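Local coordinates for putative secreted protein (Streptomyces coelicolor A3, PDB 2QF9) that is of unknown function but is a putative secreted protein of the DUF305 family, whose helical bundle belongs to the ferritin-like clan, at residues 26-39 against 104-117. Numbering follows the deposited sequence.
Sequences MSYIVRDRTDDEEV and LGTLDGKQAEVYYL. With EDO (1,2-ethanediol), chain D; EDO (1,2-ethanediol), chain C.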
HETATM    1  N   MSE A  26      -1.668  11.534  -3.062  1.00 11.58           N
HETATM    2  CA  MSE A  26      -2.763  12.261  -3.698  0.50 12.56           C
HETATM    3  C   MSE A  26      -4.121  11.622  -3.422  1.00 11.66           C
HETATM    4  O   MSE A  26      -5.114  12.320  -3.194  1.00 11.77           O
HETATM    5  CB  MSE A  26      -2.551  12.326  -5.197  0.50 12.14           C
HETATM    6  CG  MSE A  26      -1.854  13.552  -5.642  0.50 13.14           C
HETATM    7 SE   MSE A  26      -2.343  13.794  -7.496  0.50 17.69          SE
HETATM    8  CE  MSE A  26      -1.614  12.156  -8.219  0.50 12.15           C
ATOM      9  N   SER A  27      -4.165  10.292  -3.455  1.00 10.87           N
ATOM     10  CA  SER A  27      -5.387   9.522  -3.186  1.00 10.60           C
ATOM     11  C   SER A  27      -5.890   9.680  -1.756  1.00  9.94           C
ATOM     12  O   SER A  27      -7.101   9.854  -1.536  1.00  9.43           O
ATOM     13  CB  SER A  27      -5.185   8.045  -3.573  1.00 10.20           C
ATOM     14  OG  SER A  27      -4.906   7.985  -4.979  1.00 15.02           O
ATOM     15  N   TYR A  28      -4.968   9.656  -0.786  1.00  9.17           N
ATOM     16  CA  TYR A  28      -5.321   9.931   0.603  1.00 10.12           C
ATOM     17  C   TYR A  28      -5.902  11.336   0.756  1.00 10.23           C
ATOM     18  O   TYR A  28      -6.886  11.522   1.466  1.00 10.96           O
ATOM     19  CB  TYR A  28      -4.106   9.776   1.532  1.00  9.72           C
ATOM     20  CG  TYR A  28      -4.006   8.371   2.069  1.00 10.54           C
ATOM     21  CD1 TYR A  28      -3.201   7.408   1.433  1.00 10.04           C
ATOM     22  CD2 TYR A  28      -4.772   7.979   3.176  1.00 10.88           C
ATOM     23  CE1 TYR A  28      -3.135   6.092   1.925  1.00 12.32           C
ATOM     24  CE2 TYR A  28      -4.702   6.646   3.680  1.00 11.73           C
ATOM     25  CZ  TYR A  28      -3.902   5.723   3.036  1.00 11.53           C
ATOM     26  OH  TYR A  28      -3.833   4.430   3.515  1.00 11.13           O
ATOM     27  N   ILE A  29      -5.295  12.309   0.079  1.00 10.25           N
ATOM     28  CA  ILE A  29      -5.725  13.698   0.205  1.00 10.15           C
ATOM     29  C   ILE A  29      -7.137  13.889  -0.372  1.00 10.10           C
ATOM     30  O   ILE A  29      -8.030  14.418   0.319  1.00  9.52           O
ATOM     31  CB  ILE A  29      -4.719  14.693  -0.452  1.00  9.74           C
ATOM     32  CG1 ILE A  29      -3.355  14.663   0.271  1.00  9.83           C
ATOM     33  CG2 ILE A  29      -5.294  16.116  -0.420  1.00 10.65           C
ATOM     34  CD1 ILE A  29      -2.247  15.346  -0.552  1.00 10.95           C
ATOM     35  N   VAL A  30      -7.351  13.439  -1.609  1.00  9.72           N
ATOM     36  CA  VAL A  30      -8.662  13.649  -2.238  1.00 10.84           C
ATOM     37  C   VAL A  30      -9.799  12.963  -1.454  1.00 10.45           C
ATOM     38  O   VAL A  30     -10.898  13.491  -1.374  1.00 11.40           O
ATOM     39  CB  VAL A  30      -8.694  13.282  -3.743  1.00 10.63           C
ATOM     40  CG1 VAL A  30      -8.810  11.777  -3.959  1.00  9.43           C
ATOM     41  CG2 VAL A  30      -9.867  14.024  -4.440  1.00 10.67           C
ATOM     42  N   ARG A  31      -9.521  11.802  -0.864  1.00 10.23           N
ATOM     43  CA  ARG A  31     -10.570  11.071  -0.169  1.00 11.15           C
ATOM     44  C   ARG A  31     -11.052  11.830   1.067  1.00 12.07           C
ATOM     45  O   ARG A  31     -12.205  11.670   1.492  1.00 13.00           O
ATOM     46  CB  ARG A  31     -10.147   9.634   0.147  1.00 11.08           C
ATOM     47  CG  ARG A  31     -10.180   8.727  -1.094  1.00 10.75           C
ATOM     48  CD  ARG A  31      -9.588   7.338  -0.779  1.00 12.02           C
ATOM     49  NE  ARG A  31     -10.149   6.747   0.442  1.00 17.30           N
ATOM     50  CZ  ARG A  31     -11.280   6.047   0.501  1.00 17.27           C
ATOM     51  NH1 ARG A  31     -12.013   5.856  -0.589  1.00 15.27           N
ATOM     52  NH2 ARG A  31     -11.692   5.551   1.660  1.00 18.49           N
ATOM     53  N   ASP A  32     -10.197  12.704   1.594  1.00 12.33           N
ATOM     54  CA  ASP A  32     -10.551  13.519   2.748  1.00 13.78           C
ATOM     55  C   ASP A  32     -11.229  14.851   2.365  1.00 14.40           C
ATOM     56  O   ASP A  32     -11.713  15.581   3.240  1.00 15.81           O
ATOM     57  CB  ASP A  32      -9.325  13.774   3.635  1.00 14.61           C
ATOM     58  CG  ASP A  32      -9.050  12.629   4.615  1.00 14.95           C
ATOM     59  OD1 ASP A  32      -9.746  11.595   4.593  1.00 17.64           O
ATOM     60  OD2 ASP A  32      -8.116  12.777   5.413  1.00 17.78           O
ATOM     61  N   ARG A  33     -11.281  15.146   1.067  1.00 13.44           N
ATOM     62  CA  ARG A  33     -11.757  16.460   0.591  1.00 13.80           C
ATOM     63  C   ARG A  33     -13.123  16.414  -0.100  1.00 13.74           C
ATOM     64  O   ARG A  33     -13.710  17.469  -0.412  1.00 15.03           O
ATOM     65  CB  ARG A  33     -10.750  17.095  -0.387  1.00 13.29           C
ATOM     66  CG  ARG A  33      -9.329  17.361   0.122  1.00 14.81           C
ATOM     67  CD  ARG A  33      -9.284  18.028   1.487  1.00 16.70           C
ATOM     68  NE  ARG A  33      -9.909  19.347   1.504  1.00 17.71           N
ATOM     69  CZ  ARG A  33     -10.012  20.122   2.582  1.00 20.03           C
ATOM     70  NH1 ARG A  33      -9.513  19.727   3.749  1.00 21.54           N
ATOM     71  NH2 ARG A  33     -10.599  21.309   2.493  1.00 19.72           N
ATOM     72  N   THR A  34     -13.600  15.211  -0.376  1.00 13.37           N
ATOM     73  CA  THR A  34     -14.881  15.029  -1.030  1.00 13.44           C
ATOM     74  C   THR A  34     -15.650  13.821  -0.505  1.00 14.15           C
ATOM     75  O   THR A  34     -15.043  12.870   0.003  1.00 13.87           O
ATOM     76  CB  THR A  34     -14.733  14.959  -2.574  1.00 12.97           C
ATOM     77  OG1 THR A  34     -16.035  14.900  -3.170  1.00 13.31           O
ATOM     78  CG2 THR A  34     -13.881  13.717  -3.001  1.00 12.26           C
ATOM     79  N   ASP A  35     -16.979  13.874  -0.649  1.00 14.21           N
ATOM     80  CA  ASP A  35     -17.834  12.721  -0.361  1.00 15.37           C
ATOM     81  C   ASP A  35     -18.162  11.920  -1.616  1.00 14.74           C
ATOM     82  O   ASP A  35     -18.863  10.914  -1.546  1.00 15.37           O
ATOM     83  CB  ASP A  35     -19.140  13.155   0.333  1.00 15.94           C
ATOM     84  CG  ASP A  35     -18.922  13.615   1.761  1.00 20.70           C
ATOM     85  OD1 ASP A  35     -18.039  13.062   2.456  1.00 25.62           O
ATOM     86  OD2 ASP A  35     -19.652  14.541   2.190  1.00 25.07           O
ATOM     87  N   ASP A  36     -17.652  12.354  -2.769  1.00 13.73           N
ATOM     88  CA  ASP A  36     -18.042  11.747  -4.038  1.00 13.37           C
ATOM     89  C   ASP A  36     -17.622  10.279  -4.147  1.00 13.73           C
ATOM     90  O   ASP A  36     -16.435   9.971  -4.078  1.00 13.22           O
ATOM     91  CB  ASP A  36     -17.466  12.512  -5.213  1.00 12.59           C
ATOM     92  CG  ASP A  36     -17.934  11.956  -6.524  1.00 11.84           C
ATOM     93  OD1 ASP A  36     -19.144  12.113  -6.835  1.00 14.54           O
ATOM     94  OD2 ASP A  36     -17.117  11.330  -7.235  1.00 11.86           O
ATOM     95  N   GLU A  37     -18.594   9.387  -4.341  0.50 13.74           N
ATOM     96  CA  GLU A  37     -18.310   7.940  -4.327  0.50 14.28           C
ATOM     97  C   GLU A  37     -17.405   7.458  -5.479  0.50 13.80           C
ATOM     98  O   GLU A  37     -16.495   6.651  -5.261  0.50 13.10           O
ATOM     99  CB  GLU A  37     -19.615   7.126  -4.255  0.50 14.35           C
ATOM    100  CG  GLU A  37     -20.329   7.237  -2.905  0.50 15.01           C
ATOM    101  CD  GLU A  37     -21.815   6.875  -2.964  0.50 15.93           C
ATOM    102  OE1 GLU A  37     -22.178   5.836  -2.386  0.50 20.21           O
ATOM    103  OE2 GLU A  37     -22.623   7.631  -3.558  0.50 18.25           O
ATOM    104  N   GLU A  38     -17.649   7.956  -6.690  1.00 13.61           N
ATOM    105  CA  GLU A  38     -16.871   7.550  -7.877  1.00 13.72           C
ATOM    106  C   GLU A  38     -15.412   7.924  -7.748  1.00 12.94           C
ATOM    107  O   GLU A  38     -14.518   7.083  -7.951  1.00 12.91           O
ATOM    108  CB  GLU A  38     -17.413   8.228  -9.125  1.00 12.94           C
ATOM    109  CG  GLU A  38     -18.588   7.548  -9.744  1.00 16.32           C
ATOM    110  CD  GLU A  38     -18.987   8.261 -10.998  1.00 17.84           C
ATOM    111  OE1 GLU A  38     -19.172   9.496 -10.939  1.00 16.34           O
ATOM    112  OE2 GLU A  38     -19.080   7.590 -12.043  1.00 20.15           O
ATOM    113  N   VAL A  39     -15.165   9.176  -7.378  1.00 11.80           N
ATOM    114  CA  VAL A  39     -13.775   9.644  -7.206  1.00 11.45           C
ATOM    115  C   VAL A  39     -13.129   8.995  -5.980  1.00 11.47           C
ATOM    116  O   VAL A  39     -11.971   8.565  -6.049  1.00 10.91           O
ATOM    117  CB  VAL A  39     -13.698  11.196  -7.173  1.00 11.76           C
ATOM    118  CG1 VAL A  39     -12.304  11.680  -6.760  1.00 11.46           C
ATOM    119  CG2 VAL A  39     -14.081  11.743  -8.549  1.00 11.69           C
ATOM    120  N   LEU A 104      -4.308  20.980  -3.743  1.00 12.13           N
ATOM    121  CA  LEU A 104      -5.279  19.882  -3.672  1.00 12.47           C
ATOM    122  C   LEU A 104      -5.910  19.779  -2.283  1.00 13.09           C
ATOM    123  O   LEU A 104      -7.135  19.623  -2.149  1.00 12.60           O
ATOM    124  CB  LEU A 104      -4.619  18.535  -4.048  1.00 12.41           C
ATOM    125  CG  LEU A 104      -5.537  17.305  -4.011  1.00 12.98           C
ATOM    126  CD1 LEU A 104      -6.692  17.433  -5.001  1.00 12.84           C
ATOM    127  CD2 LEU A 104      -4.723  16.059  -4.299  1.00 13.14           C
ATOM    128  N   GLY A 105      -5.053  19.882  -1.269  1.00 12.99           N
ATOM    129  CA  GLY A 105      -5.445  19.800   0.124  1.00 14.20           C
ATOM    130  C   GLY A 105      -6.318  20.941   0.612  1.00 15.38           C
ATOM    131  O   GLY A 105      -6.936  20.814   1.679  1.00 16.41           O
ATOM    132  N   THR A 106      -6.368  22.042  -0.148  1.00 14.99           N
ATOM    133  CA  THR A 106      -7.203  23.220   0.197  1.00 15.51           C
ATOM    134  C   THR A 106      -8.592  23.197  -0.459  1.00 15.49           C
ATOM    135  O   THR A 106      -9.477  23.976  -0.082  1.00 15.28           O
ATOM    136  CB  THR A 106      -6.537  24.566  -0.200  1.00 15.92           C
ATOM    137  OG1 THR A 106      -6.535  24.691  -1.627  1.00 16.83           O
ATOM    138  CG2 THR A 106      -5.099  24.691   0.364  1.00 17.44           C
ATOM    139  N   LEU A 107      -8.771  22.336  -1.464  1.00 14.52           N
ATOM    140  CA  LEU A 107     -10.029  22.268  -2.218  1.00 15.06           C
ATOM    141  C   LEU A 107     -11.056  21.337  -1.584  1.00 15.49           C
ATOM    142  O   LEU A 107     -10.702  20.478  -0.769  1.00 15.56           O
ATOM    143  CB  LEU A 107      -9.756  21.828  -3.659  1.00 14.30           C
ATOM    144  CG  LEU A 107      -8.807  22.758  -4.424  1.00 14.90           C
ATOM    145  CD1 LEU A 107      -8.516  22.195  -5.811  1.00 15.11           C
ATOM    146  CD2 LEU A 107      -9.387  24.156  -4.520  1.00 15.80           C
ATOM    147  N   ASP A 108     -12.318  21.503  -1.998  0.80 15.36           N
ATOM    148  CA  ASP A 108     -13.456  20.756  -1.457  0.80 16.15           C
ATOM    149  C   ASP A 108     -14.347  20.230  -2.573  0.80 15.26           C
ATOM    150  O   ASP A 108     -14.425  20.843  -3.648  0.80 14.88           O
ATOM    151  CB  ASP A 108     -14.300  21.663  -0.540  0.80 17.67           C
ATOM    152  CG  ASP A 108     -13.605  21.954   0.780  0.80 20.27           C
ATOM    153  OD1 ASP A 108     -13.171  23.102   0.982  0.80 27.15           O
ATOM    154  OD2 ASP A 108     -13.466  21.022   1.603  0.80 27.69           O
ATOM    155  N   GLY A 109     -15.031  19.113  -2.307  1.00 14.36           N
ATOM    156  CA  GLY A 109     -16.082  18.611  -3.190  1.00 13.94           C
ATOM    157  C   GLY A 109     -15.664  18.558  -4.638  1.00 13.85           C
ATOM    158  O   GLY A 109     -14.566  18.084  -4.951  1.00 13.27           O
ATOM    159  N   LYS A 110     -16.507  19.093  -5.518  1.00 12.91           N
ATOM    160  CA  LYS A 110     -16.267  18.933  -6.947  1.00 13.38           C
ATOM    161  C   LYS A 110     -14.939  19.560  -7.391  1.00 13.51           C
ATOM    162  O   LYS A 110     -14.260  19.022  -8.268  1.00 12.64           O
ATOM    163  CB  LYS A 110     -17.423  19.495  -7.784  1.00 14.77           C
ATOM    164  CG  LYS A 110     -17.340  19.008  -9.227  1.00 16.97           C
ATOM    165  CD  LYS A 110     -18.631  19.187 -10.002  1.00 22.19           C
ATOM    166  CE  LYS A 110     -18.693  20.533 -10.688  1.00 23.42           C
ATOM    167  NZ  LYS A 110     -20.039  20.656 -11.383  1.00 25.95           N
ATOM    168  N   GLN A 111     -14.578  20.697  -6.802  1.00 12.91           N
ATOM    169  CA  GLN A 111     -13.325  21.354  -7.173  1.00 14.35           C
ATOM    170  C   GLN A 111     -12.117  20.461  -6.838  1.00 12.96           C
ATOM    171  O   GLN A 111     -11.176  20.357  -7.635  1.00 12.98           O
ATOM    172  CB  GLN A 111     -13.183  22.715  -6.495  1.00 13.98           C
ATOM    173  CG  GLN A 111     -14.082  23.809  -7.040  1.00 17.42           C
ATOM    174  CD  GLN A 111     -13.705  25.182  -6.497  1.00 18.67           C
ATOM    175  OE1 GLN A 111     -12.793  25.314  -5.675  1.00 22.04           O
ATOM    176  NE2 GLN A 111     -14.404  26.218  -6.965  1.00 25.04           N
ATOM    177  N   ALA A 112     -12.162  19.814  -5.670  1.00 12.08           N
ATOM    178  CA  ALA A 112     -11.116  18.840  -5.300  1.00 11.51           C
ATOM    179  C   ALA A 112     -11.112  17.631  -6.239  1.00 11.29           C
ATOM    180  O   ALA A 112     -10.039  17.150  -6.640  1.00 11.31           O
ATOM    181  CB  ALA A 112     -11.277  18.403  -3.837  1.00 12.03           C
ATOM    182  N   GLU A 113     -12.299  17.134  -6.585  1.00 10.33           N
ATOM    183  CA  GLU A 113     -12.406  16.008  -7.523  1.00  9.76           C
ATOM    184  C   GLU A 113     -11.742  16.354  -8.861  1.00 10.48           C
ATOM    185  O   GLU A 113     -10.901  15.601  -9.379  1.00  9.85           O
ATOM    186  CB  GLU A 113     -13.881  15.651  -7.766  1.00 10.80           C
ATOM    187  CG  GLU A 113     -14.589  15.103  -6.535  1.00 10.59           C
ATOM    188  CD  GLU A 113     -16.099  15.290  -6.618  1.00 11.94           C
ATOM    189  OE1 GLU A 113     -16.642  15.078  -7.713  1.00 13.72           O
ATOM    190  OE2 GLU A 113     -16.713  15.646  -5.595  1.00 11.76           O
ATOM    191  N   VAL A 114     -12.108  17.514  -9.408  1.00 10.21           N
ATOM    192  CA  VAL A 114     -11.574  17.937 -10.707  1.00 10.06           C
ATOM    193  C   VAL A 114     -10.057  18.074 -10.636  1.00  9.77           C
ATOM    194  O   VAL A 114      -9.329  17.590 -11.512  1.00  9.32           O
ATOM    195  CB  VAL A 114     -12.248  19.262 -11.142  1.00 10.22           C
ATOM    196  CG1 VAL A 114     -11.481  19.944 -12.286  1.00 11.20           C
ATOM    197  CG2 VAL A 114     -13.718  18.968 -11.548  1.00 10.38           C
ATOM    198  N   TYR A 115      -9.583  18.726  -9.592  1.00 10.38           N
ATOM    199  CA  TYR A 115      -8.143  19.005  -9.478  1.00 10.35           C
ATOM    200  C   TYR A 115      -7.353  17.705  -9.337  1.00 10.15           C
ATOM    201  O   TYR A 115      -6.316  17.544  -9.969  1.00  9.95           O
ATOM    202  CB  TYR A 115      -7.858  19.951  -8.320  1.00 11.42           C
ATOM    203  CG  TYR A 115      -6.496  20.616  -8.453  1.00 11.94           C
ATOM    204  CD1 TYR A 115      -6.240  21.495  -9.514  1.00 15.63           C
ATOM    205  CD2 TYR A 115      -5.482  20.378  -7.537  1.00 12.74           C
ATOM    206  CE1 TYR A 115      -4.996  22.112  -9.652  1.00 17.21           C
ATOM    207  CE2 TYR A 115      -4.239  20.980  -7.666  1.00 13.84           C
ATOM    208  CZ  TYR A 115      -4.000  21.850  -8.723  1.00 16.66           C
ATOM    209  OH  TYR A 115      -2.770  22.462  -8.882  1.00 17.39           O
ATOM    210  N   TYR A 116      -7.887  16.769  -8.553  1.00  9.78           N
ATOM    211  CA  TYR A 116      -7.308  15.428  -8.401  1.00  9.44           C
ATOM    212  C   TYR A 116      -7.253  14.701  -9.747  1.00  9.67           C
ATOM    213  O   TYR A 116      -6.224  14.133 -10.122  1.00 10.09           O
ATOM    214  CB  TYR A 116      -8.154  14.626  -7.406  1.00  9.59           C
ATOM    215  CG  TYR A 116      -7.783  13.174  -7.320  1.00  8.28           C
ATOM    216  CD1 TYR A 116      -6.634  12.760  -6.616  1.00 10.12           C
ATOM    217  CD2 TYR A 116      -8.564  12.193  -7.967  1.00  9.68           C
ATOM    218  CE1 TYR A 116      -6.290  11.414  -6.534  1.00 10.25           C
ATOM    219  CE2 TYR A 116      -8.226  10.847  -7.900  1.00  8.54           C
ATOM    220  CZ  TYR A 116      -7.087  10.455  -7.190  1.00  9.67           C
ATOM    221  OH  TYR A 116      -6.759   9.134  -7.104  1.00  9.93           O
ATOM    222  N   LEU A 117      -8.374  14.705 -10.461  1.00  8.56           N
ATOM    223  CA  LEU A 117      -8.441  14.071 -11.770  1.00  8.88           C
ATOM    224  C   LEU A 117      -7.452  14.680 -12.766  1.00  9.69           C
ATOM    225  O   LEU A 117      -6.860  13.970 -13.561  1.00  9.81           O
ATOM    226  CB  LEU A 117      -9.869  14.096 -12.312  1.00  8.56           C
ATOM    227  CG  LEU A 117     -10.856  13.222 -11.522  1.00  7.70           C
ATOM    228  CD1 LEU A 117     -12.270  13.655 -11.868  1.00  9.01           C
ATOM    229  CD2 LEU A 117     -10.641  11.716 -11.779  1.00  8.99           C
TER
HETATM  230  C1  EDO D   2     -22.009  10.156  -6.116  1.00 17.56           C
HETATM  231  O1  EDO D   2     -21.433   9.945  -4.802  1.00 17.20           O
HETATM  232  C2  EDO D   2     -21.373   9.283  -7.202  1.00 17.12           C
HETATM  233  O2  EDO D   2     -19.950   9.489  -7.231  1.00 14.67           O
HETATM  234  C1  EDO C   1      -2.395   1.595   1.821  1.00 19.37           C
HETATM  235  O1  EDO C   1      -2.194   2.954   2.180  1.00 15.86           O
HETATM  236  C2  EDO C   1      -2.590   1.533   0.312  1.00 18.43           C
HETATM  237  O2  EDO C   1      -3.971   1.665   0.021  1.00 15.94           O
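T34 OG1 is gripped from two directions: it donates to E113 OE2 at 2.6 Å and accepts from the backbone N of D36, closing an ST turn. The T34-E113 bond ties the turn that joins helices 8-31 and 37-63 to the first turns of helix 109-137, at one end of the four-helix bundle expected of a ferritin-like DUF305 domain; the 26-31 and 109-117 axes run nearly antiparallel. T34 comes to the anti side of OE2, its hydroxyl 28° out of the carboxylate plane. The E113 carboxylate stacks almost parallel on that of D36, with D36 OD2 and E113 OE1 3.8 Å apart; D36 is the N-cap of helix 37-63, its OD2 accepting the capping bond from V39 N. Their like charges are probably offset by R168, which forms salt bridges with both.

Beside the turn, R33 O accepts from G109 N at 2.8 Å. The R33 chain, bent at chi2 and chi3, folds back over the link between helix 98-106 and helix 109-137, where NE meets L107 O at 2.7 Å, close to the guanidinium plane. G105 O lies over one face of the same group without bonding, and NH2 forms a salt bridge with D108 OD2.

Deeper in the bundle, Y116 enters as a knob among M26, S27, V30 and V39. V30 CG1 sits 3.6 Å from the centroid of the Y116 ring and only 12° off its normal, a CH-pi contact, while V39 CG1 lies 4.0 Å from Y116 CD2. A leucine replacing Y116 would probably leave V30 CG1 without its aromatic face and S27 OG without the hydroxyl that donates to it. The torsion chi1 of 171° sets the Y116 ring anti to the backbone N, directing it toward helix 8-31, where its OH donates to S27 OG at 3.0 Å.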